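Local coordinates for protein SAM-dependent methyltransferase (Thiobacillus denitrificans, PDB 5EPE) that probably acts as a methyltransferase that uses S-adenosylmethionine, and is seen here with the by-product S-adenosyl-L-homocysteine and sodium ions bound, at residues P22-T27 against L186-S191; I9-S12 against I16-P19; E150-A155 against A231-E236. All blocks are in the same frame, centred on the assembly; numbering follows the deposited sequence.

In the fold
Contact 2 lies in the S-adenosyl-L-homocysteine pocket; contact 1 lies beside it, the Lys24 side chain about 11 Å from the ligand, and contact 3 sits further out. Residues 16-19 of contact 2 hold the ligand carboxylate, and the chain then runs into helix 22-31 of contact 1. The centres of contacts 1 and 2 are about 15 Å apart, and Ser191 OG lies 2.8 Å from Pro19 O, a probable hydrogen bond. Contact 3, its centre about 21 Å from that of contact 1, is linked to it by Gln189 NE2, 2.9 Å from Arg235 O and probably hydrogen-bonded. Contacts 2 and 3 do not touch, their nearest atoms being about 7 Å apart.

Contact 1 of 3, residues P22-T27 against L186-S191; sequences PEKLAT and LADQDS. With NA (sodium ion), chain C; NA (sodium ion), chain B.
Lys24 brings its ammonium group up to Asp188, a carboxylate that bridges two sodium ions, yet gives its bond across the contact to a backbone carbonyl. NZ donates to Leu186 O at 2.9 Å, meeting the oxygen almost head-on with a C=O...donor angle of 163°. The aliphatic chain leaves helix 22-31 extended and bends only at its last torsion (chi4 -77°), which turns NZ toward the end of strand 179-186. CE passes 3.5 Å from Asp188 OD1 and 3.7 Å from Ser191 OG, so the lysine's methylenes pack against the start of helix 189-209, with its charge close by.

The two oxygens of Asp188 divide their work. OD1 caps the helix by accepting from Ser191 N at 2.8 Å, while OD2 binds one sodium ion at 2.6 Å and the other at 2.7 Å. The second of these ions is also bound by Asp190 OD2, at 2.5 Å, and waters complete much of both shells. Lys24 NZ stays 4.2 Å from Asp188 OD1, too far for a salt bridge, but its positive charge probably helps to offset the aspartates gathered here. Ser191 OG has its firmer partner in Pro19 O of the ligand-binding loop.

Asp188 and Asp190 of neighbouring subunits bind sodium alongside these residues, carrying the cluster beyond one chain. The example shows a helix N-cap whose spare carboxylate oxygen serves as a metal ligand, an arrangement belonging here to a sodium site shared between subunits.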
loop_
_atom_site.group_PDB
_atom_site.type_symbol
_atom_site.label_atom_id
_atom_site.label_comp_id
_atom_site.label_asym_id
_atom_site.label_seq_id
_atom_site.Cartn_x
_atom_site.Cartn_y
_atom_site.Cartn_z
ATOM N N PRO A 22 -2.923 4.135 40.358
ATOM C CA PRO A 22 -2.843 5.133 41.421
ATOM C C PRO A 22 -2.049 6.375 41.017
ATOM O O PRO A 22 -2.397 7.507 41.412
ATOM C CB PRO A 22 -2.121 4.386 42.558
ATOM C CG PRO A 22 -2.479 2.994 42.344
ATOM C CD PRO A 22 -2.583 2.780 40.858
ATOM N N GLU A 23 -0.997 6.188 40.217
ATOM C CA GLU A 23 -0.159 7.315 39.849
ATOM C C GLU A 23 -0.945 8.254 38.924
ATOM O O GLU A 23 -0.897 9.467 39.053
ATOM C CB GLU A 23 1.129 6.816 39.197
ATOM C CG GLU A 23 2.046 5.924 40.096
ATOM C CD GLU A 23 1.567 4.457 40.449
ATOM O OE1 GLU A 23 0.626 3.862 39.898
ATOM O OE2 GLU A 23 2.176 3.836 41.351
ATOM N N LYS A 24 -1.724 7.695 38.005
ATOM C CA LYS A 24 -2.598 8.526 37.162
ATOM C C LYS A 24 -3.674 9.269 37.914
ATOM O O LYS A 24 -3.952 10.439 37.648
ATOM C CB LYS A 24 -3.205 7.715 36.059
ATOM C CG LYS A 24 -2.147 7.505 34.995
ATOM C CD LYS A 24 -2.586 6.758 33.808
ATOM C CE LYS A 24 -1.398 6.439 32.887
ATOM N NZ LYS A 24 -1.018 7.629 32.136
ATOM N N LEU A 25 -4.302 8.592 38.852
ATOM C CA LEU A 25 -5.279 9.227 39.694
ATOM C C LEU A 25 -4.693 10.405 40.516
ATOM O O LEU A 25 -5.346 11.447 40.649
ATOM C CB LEU A 25 -5.877 8.170 40.619
ATOM C CG LEU A 25 -7.209 8.479 41.244
ATOM C CD1 LEU A 25 -8.354 8.837 40.259
ATOM C CD2 LEU A 25 -7.596 7.290 42.162
ATOM N N ALA A 26 -3.470 10.256 41.038
ATOM C CA ALA A 26 -2.825 11.335 41.767
ATOM C C ALA A 26 -2.430 12.467 40.796
ATOM O O ALA A 26 -2.515 13.627 41.121
ATOM C CB ALA A 26 -1.606 10.835 42.526
ATOM N N THR A 27 -1.970 12.122 39.605
ATOM C CA THR A 27 -1.641 13.136 38.609
ATOM C C THR A 27 -2.859 13.993 38.310
ATOM O O THR A 27 -2.759 15.234 38.167
ATOM C CB THR A 27 -1.097 12.437 37.346
ATOM O OG1 THR A 27 0.140 11.835 37.743
ATOM C CG2 THR A 27 -0.898 13.393 36.191
ATOM N N LEU A 186 -4.761 10.801 30.436
ATOM C CA LEU A 186 -5.152 9.662 29.655
ATOM C C LEU A 186 -4.545 8.372 30.168
ATOM O O LEU A 186 -3.435 8.384 30.681
ATOM C CB LEU A 186 -4.756 9.914 28.173
ATOM C CG LEU A 186 -5.306 11.208 27.530
ATOM C CD1 LEU A 186 -5.070 11.183 26.012
ATOM C CD2 LEU A 186 -6.713 11.506 27.810
ATOM N N ALA A 187 -5.272 7.259 30.010
ATOM C CA ALA A 187 -4.667 5.950 30.191
ATOM C C ALA A 187 -3.545 5.749 29.197
ATOM O O ALA A 187 -3.523 6.338 28.132
ATOM C CB ALA A 187 -5.702 4.845 30.012
ATOM N N ASP A 188 -2.595 4.912 29.571
ATOM C CA ASP A 188 -1.643 4.340 28.640
ATOM C C ASP A 188 -1.831 2.831 28.684
ATOM O O ASP A 188 -2.689 2.340 29.435
ATOM C CB ASP A 188 -0.248 4.754 28.962
ATOM C CG ASP A 188 0.259 4.244 30.321
ATOM O OD1 ASP A 188 -0.404 3.586 31.147
ATOM O OD2 ASP A 188 1.399 4.659 30.631
ATOM N N GLN A 189 -1.051 2.104 27.895
ATOM C CA GLN A 189 -1.233 0.659 27.862
ATOM C C GLN A 189 -0.981 -0.015 29.210
ATOM O O GLN A 189 -1.690 -0.976 29.533
ATOM C CB GLN A 189 -0.428 0.023 26.769
ATOM C CG GLN A 189 -0.916 0.460 25.399
ATOM C CD GLN A 189 0.005 0.005 24.274
ATOM O OE1 GLN A 189 1.258 0.139 24.347
ATOM N NE2 GLN A 189 -0.580 -0.642 23.262
ATOM N N ASP A 190 -0.041 0.506 30.000
ATOM C CA ASP A 190 0.235 -0.008 31.324
ATOM C C ASP A 190 -0.910 0.147 32.286
ATOM O O ASP A 190 -1.185 -0.735 33.089
ATOM C CB ASP A 190 1.503 0.590 31.901
ATOM C CG ASP A 190 2.764 0.137 31.116
ATOM O OD1 ASP A 190 2.916 -1.036 30.650
ATOM O OD2 ASP A 190 3.649 1.009 30.949
ATOM N N SER A 191 -1.655 1.248 32.175
ATOM C CA SER A 191 -2.800 1.432 33.036
ATOM C C SER A 191 -3.970 0.558 32.626
ATOM O O SER A 191 -4.684 0.050 33.500
ATOM C CB SER A 191 -3.107 2.936 33.259
ATOM O OG SER A 191 -3.592 3.517 32.160
HETATM NA NA NA C . 3.712 3.389 30.201
HETATM NA NA NA B . 3.014 6.552 29.755
HETATM O O HOH W 1 2.511 7.522 27.734
HETATM O O HOH W 2 4.070 4.901 28.380
HETATM O O HOH W 3 3.109 7.679 32.077
HETATM O O HOH W 4 4.474 5.391 31.210
HETATM O O HOH W 5 3.569 3.249 32.776
#

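Contact 2 of 3, residues I9-S12 against I16-P19; sequences ITES and IHNP. With SAH (S-adenosyl-L-homocysteine), chain D.
The imidazole of His17 and the carboxylate of Glu11 lie nearly coplanar, 17° apart, and meet edge to edge. Phe71 stacks with the histidine ring, while the ring edge meets Glu11 OE2, the CB of the same glutamate and the OXT oxygen of S-adenosyl-L-homocysteine. ND1 donates to OE2 at 2.7 Å, with an N-H...acceptor angle of 155°, and the acceptor lies in the ring plane. The glutamate offers its anti lone pair, on the side away from OE1; its chain, extended beyond CG, carries the carboxylate from residues 9-12 across to the ring.

Glu11 is thus a second-shell residue that positions the ring of a first-shell one, His17: the Rossmann-like methyltransferase fold holds the ligand, and the segment ahead of helix 22-31 closes over its amino-acid end. His17 N donates to OXT at 2.8 Å and nearly straight (164°), while Asn18 ND2 reaches the other carboxylate oxygen, O, at 2.8 Å. Two successive residues thereby grip both oxygens of one group.

With NE2 hydrogen-bonded to Ser47 OG, the ring is tied at both nitrogens and its rotation is fixed. Were the ring cut back to an alanine, Glu11 OE2 and Ser47 OG would probably lose their shared partner, leaving the loop that presents the backbone N to OXT freer to shift. Glu11 OE1, for its part, is hydrogen-bonded to Tyr195 OH of helix 189-209.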
loop_
_atom_site.group_PDB
_atom_site.type_symbol
_atom_site.label_atom_id
_atom_site.label_comp_id
_atom_site.label_asym_id
_atom_site.label_seq_id
_atom_site.Cartn_x
_atom_site.Cartn_y
_atom_site.Cartn_z
ATOM N N ILE A 9 -17.856 -9.965 41.302
ATOM C CA ILE A 9 -16.866 -11.039 41.400
ATOM C C ILE A 9 -15.512 -10.666 40.730
ATOM O O ILE A 9 -14.461 -10.854 41.297
ATOM C CB ILE A 9 -17.395 -12.319 40.744
ATOM C CG1 ILE A 9 -18.508 -12.931 41.635
ATOM C CG2 ILE A 9 -16.279 -13.333 40.544
ATOM C CD1 ILE A 9 -19.332 -13.993 40.932
ATOM N N THR A 10 -15.588 -10.127 39.519
ATOM C CA THR A 10 -14.443 -9.844 38.718
ATOM C C THR A 10 -13.617 -8.692 39.296
ATOM O O THR A 10 -12.385 -8.700 39.208
ATOM C CB THR A 10 -14.984 -9.489 37.309
ATOM O OG1 THR A 10 -15.533 -10.716 36.776
ATOM C CG2 THR A 10 -13.955 -9.043 36.475
ATOM N N GLU A 11 -14.313 -7.677 39.845
ATOM C CA GLU A 11 -13.654 -6.461 40.301
ATOM C C GLU A 11 -13.600 -6.281 41.813
ATOM O O GLU A 11 -13.275 -5.196 42.299
ATOM C CB GLU A 11 -14.297 -5.274 39.628
ATOM C CG GLU A 11 -14.060 -5.319 38.114
ATOM C CD GLU A 11 -14.314 -4.030 37.378
ATOM O OE1 GLU A 11 -14.593 -4.107 36.172
ATOM O OE2 GLU A 11 -14.249 -2.957 37.969
ATOM N N SER A 12 -13.807 -7.361 42.550
ATOM C CA SER A 12 -13.880 -7.266 44.031
ATOM C C SER A 12 -12.548 -6.779 44.648
ATOM O O SER A 12 -12.536 -6.273 45.770
ATOM C CB SER A 12 -14.254 -8.605 44.687
ATOM O OG SER A 12 -13.330 -9.638 44.322
ATOM N N ILE A 16 -9.534 0.852 41.783
ATOM C CA ILE A 16 -9.903 1.714 40.670
ATOM C C ILE A 16 -10.555 0.843 39.586
ATOM O O ILE A 16 -9.936 -0.074 39.093
ATOM C CB ILE A 16 -8.662 2.449 40.107
ATOM C CG1 ILE A 16 -7.960 3.247 41.223
ATOM C CG2 ILE A 16 -9.058 3.318 38.914
ATOM C CD1 ILE A 16 -6.551 3.735 40.918
ATOM N N HIS A 17 -11.824 1.102 39.281
ATOM C CA HIS A 17 -12.592 0.350 38.360
ATOM C C HIS A 17 -12.538 0.964 36.951
ATOM O O HIS A 17 -13.568 1.132 36.295
ATOM C CB HIS A 17 -14.053 0.259 38.859
ATOM C CG HIS A 17 -14.187 -0.370 40.211
ATOM N ND1 HIS A 17 -14.239 -1.728 40.382
ATOM C CD2 HIS A 17 -14.206 0.169 41.452
ATOM C CE1 HIS A 17 -14.314 -2.003 41.687
ATOM N NE2 HIS A 17 -14.293 -0.867 42.358
ATOM N N ASN A 18 -11.332 1.239 36.482
ATOM C CA ASN A 18 -11.127 1.870 35.224
ATOM C C ASN A 18 -9.648 1.712 34.910
ATOM O O ASN A 18 -8.856 1.430 35.795
ATOM C CB ASN A 18 -11.475 3.376 35.305
ATOM C CG ASN A 18 -12.908 3.662 34.894
ATOM O OD1 ASN A 18 -13.365 3.224 33.833
ATOM N ND2 ASN A 18 -13.600 4.432 35.692
ATOM N N PRO A 19 -9.263 1.959 33.660
ATOM C CA PRO A 19 -7.818 1.825 33.270
ATOM C C PRO A 19 -6.928 3.007 33.696
ATOM O O PRO A 19 -6.328 3.706 32.885
ATOM C CB PRO A 19 -7.903 1.656 31.757
ATOM C CG PRO A 19 -9.173 2.383 31.354
ATOM C CD PRO A 19 -10.132 2.182 32.483
HETATM N N SAH D . -15.623 5.943 38.989
HETATM C CA SAH D . -15.273 4.604 39.597
HETATM C CB SAH D . -16.190 3.522 39.061
HETATM C CG SAH D . -16.201 3.280 37.540
HETATM S SD SAH D . -16.990 1.760 37.076
HETATM C C SAH D . -13.827 4.220 39.381
HETATM O O SAH D . -13.185 4.748 38.452
HETATM O OXT SAH D . -13.260 3.377 40.108
HETATM C "C5'" SAH D . -18.748 2.159 36.851
HETATM C "C4'" SAH D . -19.441 2.325 38.206
HETATM O "O4'" SAH D . -20.780 2.802 38.013
HETATM C "C3'" SAH D . -19.544 1.030 39.032
HETATM O "O3'" SAH D . -18.942 1.274 40.317
HETATM C "C2'" SAH D . -21.044 0.753 39.169
HETATM O "O2'" SAH D . -21.400 0.256 40.449
HETATM C "C1'" SAH D . -21.602 2.141 39.003
HETATM N N9 SAH D . -22.989 2.320 38.547
HETATM C C8 SAH D . -23.605 1.684 37.504
HETATM N N7 SAH D . -24.823 2.145 37.326
HETATM C C5 SAH D . -24.986 3.130 38.306
HETATM C C6 SAH D . -26.070 3.979 38.655
HETATM N N6 SAH D . -27.233 3.940 37.966
HETATM N N1 SAH D . -25.923 4.863 39.675
HETATM C C2 SAH D . -24.748 4.879 40.349
HETATM N N3 SAH D . -23.672 4.102 40.113
HETATM C C4 SAH D . -23.853 3.242 39.058
HETATM O O HOH W 6 -15.614 -1.390 35.797
#

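Contact 3 of 3, residues E150-A155 against A231-E236; sequences EAVAKA and ATNTRE
Val152 and Ala155 pack on Asn233 in a steep helix-helix crossing at the periphery of the subunit, about 20 Å from its centre. The axes of segments 150-155 and 231-236 approach to 8.9 Å and cross at a signed angle of -79°; the first segment is a short helix in itself, and the second lies on the last turns of helix 216-237. The backbones come close where CA of Val152 lies 5.6 Å from CA of Asn233, and nearby Ala155 presents no more than a methyl.

What fills the crossing is van der Waals packing against a polar group. The methyl of Ala155 sits over one face of the Asn233 amide, with CB 3.5 Å from CG and 3.6 Å from ND2, so that it covers the middle of the flat group. Val152 instead meets the oxygen end: OD1 is 3.7 Å from CA and equally 3.7 Å from CG2 of the valine. With CG anti to its own carbonyl carbon (chi1 -60°), the asparagine lays its amide against these two residues, one face to Ala155 CB and the oxygen to Val152.

The polar need of ND2 is met within its own helix, through a hydrogen bond to Arg229 O one turn back. Asn233 falls in a wider pi-type turn spanning 231-234. Thr234 only grazes Ala155, and its OG1 turns instead to Arg229.

Helix 150-155 follows strand 134-143, and helix 216-237 runs straight into strand 238-247, the antiparallel neighbour of that strand in the sheet. The contact therefore joins helices attached to adjacent strands, while Arg235, by a salt bridge to Asp193, ties the second helix to helix 189-209.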
loop_
_atom_site.group_PDB
_atom_site.type_symbol
_atom_site.label_atom_id
_atom_site.label_comp_id
_atom_site.label_asym_id
_atom_site.label_seq_id
_atom_site.Cartn_x
_atom_site.Cartn_y
_atom_site.Cartn_z
ATOM N N GLU A 150 -15.192 -3.710 12.294
ATOM C CA GLU A 150 -16.279 -3.619 13.298
ATOM C C GLU A 150 -16.127 -4.699 14.421
ATOM O O GLU A 150 -16.471 -4.433 15.587
ATOM C CB GLU A 150 -17.699 -3.701 12.658
ATOM C CG GLU A 150 -18.067 -2.630 11.581
ATOM C CD GLU A 150 -18.449 -1.213 12.125
ATOM O OE1 GLU A 150 -19.312 -1.120 13.022
ATOM O OE2 GLU A 150 -17.933 -0.172 11.643
ATOM N N ALA A 151 -15.589 -5.878 14.076
ATOM C CA ALA A 151 -15.361 -6.952 15.055
ATOM C C ALA A 151 -14.419 -6.539 16.177
ATOM O O ALA A 151 -14.628 -6.884 17.330
ATOM C CB ALA A 151 -14.845 -8.221 14.372
ATOM N N VAL A 152 -13.372 -5.795 15.857
ATOM C CA VAL A 152 -12.492 -5.245 16.943
ATOM C C VAL A 152 -13.336 -4.323 17.909
ATOM O O VAL A 152 -13.194 -4.367 19.163
ATOM C CB VAL A 152 -11.263 -4.450 16.374
ATOM C CG1 VAL A 152 -10.524 -3.715 17.511
ATOM C CG2 VAL A 152 -10.337 -5.346 15.526
ATOM N N ALA A 153 -14.225 -3.528 17.300
ATOM C CA ALA A 153 -15.154 -2.649 18.060
ATOM C C ALA A 153 -16.052 -3.451 19.017
ATOM O O ALA A 153 -16.121 -3.139 20.224
ATOM C CB ALA A 153 -15.973 -1.769 17.131
ATOM N N LYS A 154 -16.659 -4.516 18.509
ATOM C CA LYS A 154 -17.479 -5.405 19.345
ATOM C C LYS A 154 -16.666 -6.186 20.414
ATOM O O LYS A 154 -17.186 -6.535 21.470
ATOM C CB LYS A 154 -18.251 -6.369 18.463
ATOM C CG LYS A 154 -19.229 -5.683 17.504
ATOM C CD LYS A 154 -19.989 -6.763 16.745
ATOM C CE LYS A 154 -20.754 -6.209 15.557
ATOM N NZ LYS A 154 -21.725 -5.176 16.001
ATOM N N ALA A 155 -15.388 -6.430 20.142
ATOM C CA ALA A 155 -14.508 -7.026 21.129
ATOM C C ALA A 155 -14.025 -6.017 22.184
ATOM O O ALA A 155 -13.445 -6.425 23.180
ATOM C CB ALA A 155 -13.316 -7.664 20.437
ATOM N N ALA A 231 -5.309 -8.382 24.547
ATOM C CA ALA A 231 -4.080 -8.017 23.849
ATOM C C ALA A 231 -4.323 -7.721 22.344
ATOM O O ALA A 231 -3.719 -6.836 21.790
ATOM C CB ALA A 231 -3.051 -9.113 24.007
ATOM N N THR A 232 -5.180 -8.499 21.713
ATOM C CA THR A 232 -5.494 -8.342 20.298
ATOM C C THR A 232 -6.319 -7.077 20.018
ATOM O O THR A 232 -6.090 -6.383 19.022
ATOM C CB THR A 232 -6.250 -9.605 19.781
ATOM O OG1 THR A 232 -5.416 -10.751 19.985
ATOM C CG2 THR A 232 -6.674 -9.522 18.288
ATOM N N ASN A 233 -7.280 -6.796 20.894
ATOM C CA ASN A 233 -8.295 -5.756 20.653
ATOM C C ASN A 233 -8.034 -4.518 21.541
ATOM O O ASN A 233 -7.462 -3.544 21.093
ATOM C CB ASN A 233 -9.686 -6.377 20.844
ATOM C CG ASN A 233 -9.914 -7.536 19.872
ATOM O OD1 ASN A 233 -9.953 -7.320 18.688
ATOM N ND2 ASN A 233 -9.927 -8.731 20.349
ATOM N N THR A 234 -8.311 -4.594 22.811
ATOM C CA THR A 234 -8.299 -3.428 23.639
ATOM C C THR A 234 -6.933 -2.769 23.682
ATOM O O THR A 234 -6.848 -1.520 23.572
ATOM C CB THR A 234 -8.743 -3.832 25.036
ATOM O OG1 THR A 234 -10.008 -4.494 24.895
ATOM C CG2 THR A 234 -8.858 -2.680 26.006
ATOM N N ARG A 235 -5.874 -3.550 23.956
ATOM C CA ARG A 235 -4.591 -2.937 24.312
ATOM C C ARG A 235 -4.059 -2.010 23.226
ATOM O O ARG A 235 -3.476 -0.989 23.510
ATOM C CB ARG A 235 -3.573 -4.020 24.671
ATOM C CG ARG A 235 -2.382 -3.495 25.416
ATOM C CD ARG A 235 -1.441 -4.608 25.846
ATOM N NE ARG A 235 -0.527 -4.114 26.868
ATOM C CZ ARG A 235 0.618 -3.480 26.630
ATOM N NH1 ARG A 235 1.078 -3.356 25.430
ATOM N NH2 ARG A 235 1.333 -2.962 27.675
ATOM N N GLU A 236 -4.250 -2.367 21.967
ATOM C CA GLU A 236 -3.787 -1.598 20.850
ATOM C C GLU A 236 -4.759 -0.517 20.370
ATOM O O GLU A 236 -4.338 0.512 19.934
ATOM C CB GLU A 236 -3.470 -2.586 19.702
ATOM C CG GLU A 236 -2.165 -3.413 19.989
ATOM C CD GLU A 236 -0.946 -2.488 20.072
ATOM O OE1 GLU A 236 -0.829 -1.612 19.184
ATOM O OE2 GLU A 236 -0.142 -2.523 21.040
#